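Side-chain contact in hypothetical protein CC0527 (PDB 2O0Q), which is of unknown function but belongs to the DUF952 family, which is grouped with the ADP-ribosyl superfamily: residues 82-85 / 86-90. Numbering follows the deposited sequence.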
ATOM      1  N   PRO A  82       9.108   3.193   1.347  1.00 12.18           N
ATOM      2  CA  PRO A  82       8.985   2.501   2.630  1.00 11.67           C
ATOM      3  C   PRO A  82       8.764   1.012   2.393  1.00 11.86           C
ATOM      4  O   PRO A  82       7.806   0.622   1.724  1.00 12.97           O
ATOM      5  CB  PRO A  82       7.780   3.182   3.276  1.00 11.97           C
ATOM      6  CG  PRO A  82       6.922   3.533   2.102  1.00 11.23           C
ATOM      7  CD  PRO A  82       7.921   4.020   1.063  1.00 12.67           C
ATOM      8  N   HIS A  83       9.666   0.196   2.936  1.00 12.51           N
ATOM      9  CA  HIS A  83       9.607  -1.259   2.814  1.00 12.28           C
ATOM     10  C   HIS A  83       9.470  -1.862   4.220  1.00 13.79           C
ATOM     11  O   HIS A  83      10.341  -1.662   5.070  1.00 14.84           O
ATOM     12  CB  HIS A  83      10.886  -1.792   2.153  1.00 13.03           C
ATOM     13  CG  HIS A  83      11.076  -1.357   0.729  1.00 10.92           C
ATOM     14  ND1 HIS A  83      10.048  -0.878  -0.055  1.00 13.46           N
ATOM     15  CD2 HIS A  83      12.165  -1.413  -0.076  1.00  9.24           C
ATOM     16  CE1 HIS A  83      10.494  -0.661  -1.282  1.00  7.51           C
ATOM     17  NE2 HIS A  83      11.775  -0.980  -1.321  1.00 14.39           N
ATOM     18  N   LEU A  84       8.390  -2.606   4.460  1.00 13.67           N
ATOM     19  CA  LEU A  84       8.156  -3.209   5.774  1.00 14.07           C
ATOM     20  C   LEU A  84       8.575  -4.675   5.781  1.00 14.06           C
ATOM     21  O   LEU A  84       7.950  -5.517   5.137  1.00 14.84           O
ATOM     22  CB  LEU A  84       6.678  -3.086   6.169  1.00 13.14           C
ATOM     23  CG  LEU A  84       6.320  -3.587   7.576  1.00 14.45           C
ATOM     24  CD1 LEU A  84       7.086  -2.780   8.618  1.00 12.10           C
ATOM     25  CD2 LEU A  84       4.815  -3.469   7.805  1.00 15.24           C
ATOM     26  N   TYR A  85       9.637  -4.966   6.524  1.00 14.47           N
ATOM     27  CA  TYR A  85      10.172  -6.315   6.605  1.00 15.21           C
ATOM     28  C   TYR A  85       9.510  -7.176   7.671  1.00 17.09           C
ATOM     29  O   TYR A  85      10.183  -7.787   8.507  1.00 17.94           O
ATOM     30  CB  TYR A  85      11.685  -6.258   6.826  1.00 14.12           C
ATOM     31  CG  TYR A  85      12.440  -5.812   5.591  1.00 13.53           C
ATOM     32  CD1 TYR A  85      12.364  -4.498   5.128  1.00 13.20           C
ATOM     33  CD2 TYR A  85      13.194  -6.724   4.856  1.00 11.95           C
ATOM     34  CE1 TYR A  85      13.023  -4.109   3.951  1.00 10.69           C
ATOM     35  CE2 TYR A  85      13.849  -6.348   3.690  1.00 11.84           C
ATOM     36  CZ  TYR A  85      13.763  -5.049   3.242  1.00 10.92           C
ATOM     37  OH  TYR A  85      14.428  -4.706   2.089  1.00 10.85           O
ATOM     38  N   ARG A  86       8.184  -7.222   7.616  1.00 17.78           N
ATOM     39  CA  ARG A  86       7.367  -8.011   8.533  1.00 18.81           C
ATOM     40  C   ARG A  86       5.919  -7.800   8.122  1.00 18.45           C
ATOM     41  O   ARG A  86       5.597  -6.821   7.453  1.00 16.90           O
ATOM     42  CB  ARG A  86       7.555  -7.549   9.983  1.00 19.00           C
ATOM     43  CG  ARG A  86       7.030  -6.148  10.302  1.00 18.19           C
ATOM     44  CD  ARG A  86       7.073  -5.912  11.815  1.00 19.17           C
ATOM     45  NE  ARG A  86       6.685  -4.564  12.228  1.00 17.79           N
ATOM     46  CZ  ARG A  86       5.447  -4.076  12.190  1.00 18.00           C
ATOM     47  NH1 ARG A  86       4.436  -4.818  11.751  1.00 19.24           N
ATOM     48  NH2 ARG A  86       5.219  -2.836  12.607  1.00 18.05           N
ATOM     49  N   PRO A  87       5.026  -8.721   8.502  1.00 17.89           N
ATOM     50  CA  PRO A  87       3.626  -8.523   8.115  1.00 18.46           C
ATOM     51  C   PRO A  87       3.042  -7.253   8.733  1.00 18.65           C
ATOM     52  O   PRO A  87       3.473  -6.813   9.801  1.00 18.54           O
ATOM     53  CB  PRO A  87       2.942  -9.802   8.606  1.00 19.16           C
ATOM     54  CG  PRO A  87       3.850 -10.293   9.705  1.00 21.18           C
ATOM     55  CD  PRO A  87       5.218 -10.019   9.165  1.00 19.34           C
ATOM     56  N   LEU A  88       2.077  -6.653   8.042  1.00 17.20           N
ATOM     57  CA  LEU A  88       1.432  -5.443   8.536  1.00 16.60           C
ATOM     58  C   LEU A  88       0.221  -5.832   9.368  1.00 16.91           C
ATOM     59  O   LEU A  88      -0.688  -6.505   8.886  1.00 16.27           O
ATOM     60  CB  LEU A  88       0.989  -4.558   7.372  1.00 15.03           C
ATOM     61  CG  LEU A  88       0.184  -3.299   7.681  1.00 16.80           C
ATOM     62  CD1 LEU A  88       1.067  -2.289   8.396  1.00 15.73           C
ATOM     63  CD2 LEU A  88      -0.352  -2.718   6.384  1.00 15.41           C
ATOM     64  N   LEU A  89       0.216  -5.414  10.626  1.00 16.93           N
ATOM     65  CA  LEU A  89      -0.892  -5.718  11.517  1.00 17.13           C
ATOM     66  C   LEU A  89      -2.149  -5.001  11.050  1.00 17.86           C
ATOM     67  O   LEU A  89      -2.085  -3.868  10.571  1.00 16.55           O
ATOM     68  CB  LEU A  89      -0.550  -5.277  12.940  1.00 18.27           C
ATOM     69  CG  LEU A  89      -0.112  -6.320  13.972  1.00 18.26           C
ATOM     70  CD1 LEU A  89       0.728  -7.415  13.343  1.00 19.89           C
ATOM     71  CD2 LEU A  89       0.640  -5.607  15.083  1.00 18.16           C
ATOM     72  N   VAL A  90      -3.294  -5.664  11.178  1.00 17.64           N
ATOM     73  CA  VAL A  90      -4.551  -5.044  10.778  1.00 18.15           C
ATOM     74  C   VAL A  90      -4.761  -3.807  11.643  1.00 18.09           C
ATOM     75  O   VAL A  90      -5.295  -2.798  11.180  1.00 16.10           O
ATOM     76  CB  VAL A  90      -5.742  -6.020  10.954  1.00 18.06           C
ATOM     77  CG1 VAL A  90      -7.061  -5.285  10.784  1.00 21.17           C
ATOM     78  CG2 VAL A  90      -5.641  -7.137   9.929  1.00 18.65           C
TER
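Leu84 reaches from the end of its strand into the bend that follows and meets Arg86 and Leu88 with its two methyls. Its side chain leaves with CG anti to the backbone N (chi1 -176°), which sets the fork against both partners.

The apolar contacts centre on these methyls. Leu84 CD1 lies 3.8 Å from Arg86 CG. The same methyl also lies over one face of the guanidinium, about 4.0 Å above the plane and offset toward its rim. The other methyl turns to the next strand: Leu84 CD2 is 4.0 Å from Leu88 CD1, and these two leucine side chains cross at about a right angle. Apart from the methyl contacts, Leu84 CG makes a close van der Waals approach to a carbonyl oxygen, 3.3 Å from Arg86 O.

The polar contacts are modest. Tyr85 is the centre of an inverse gamma turn, and Arg86 N gives a weak, bent bond to Leu84 O at 3.0 Å. Arg86 runs extended from CG to NE, and the last torsion (chi4 71°) turns the guanidinium out of that line. There Arg86 NH1 makes another weak bond, to Pro87 O, at 3.0 Å and an angle of 125°. The strongest polar partner is Glu92, in a salt bridge with Arg86 NH2, which also hydrogen-bonds to Leu66 O. The guanidinium is thus tied at several points while a methyl rests on its face. The bond to CB of Tyr85 points away from residues 86-90, and its OH is hydrogen-bonded to Glu73.

The bend joins two sheets. Strand 80-84 lies between strands 70-74 and 34-38 in the six-stranded antiparallel sheet, where Leu84 also packs on Leu36. The chain leaves that sheet after Leu84, and strand 88-89 pairs antiparallel with strand 21-22, Leu88 bonding to Phe22 through the backbone.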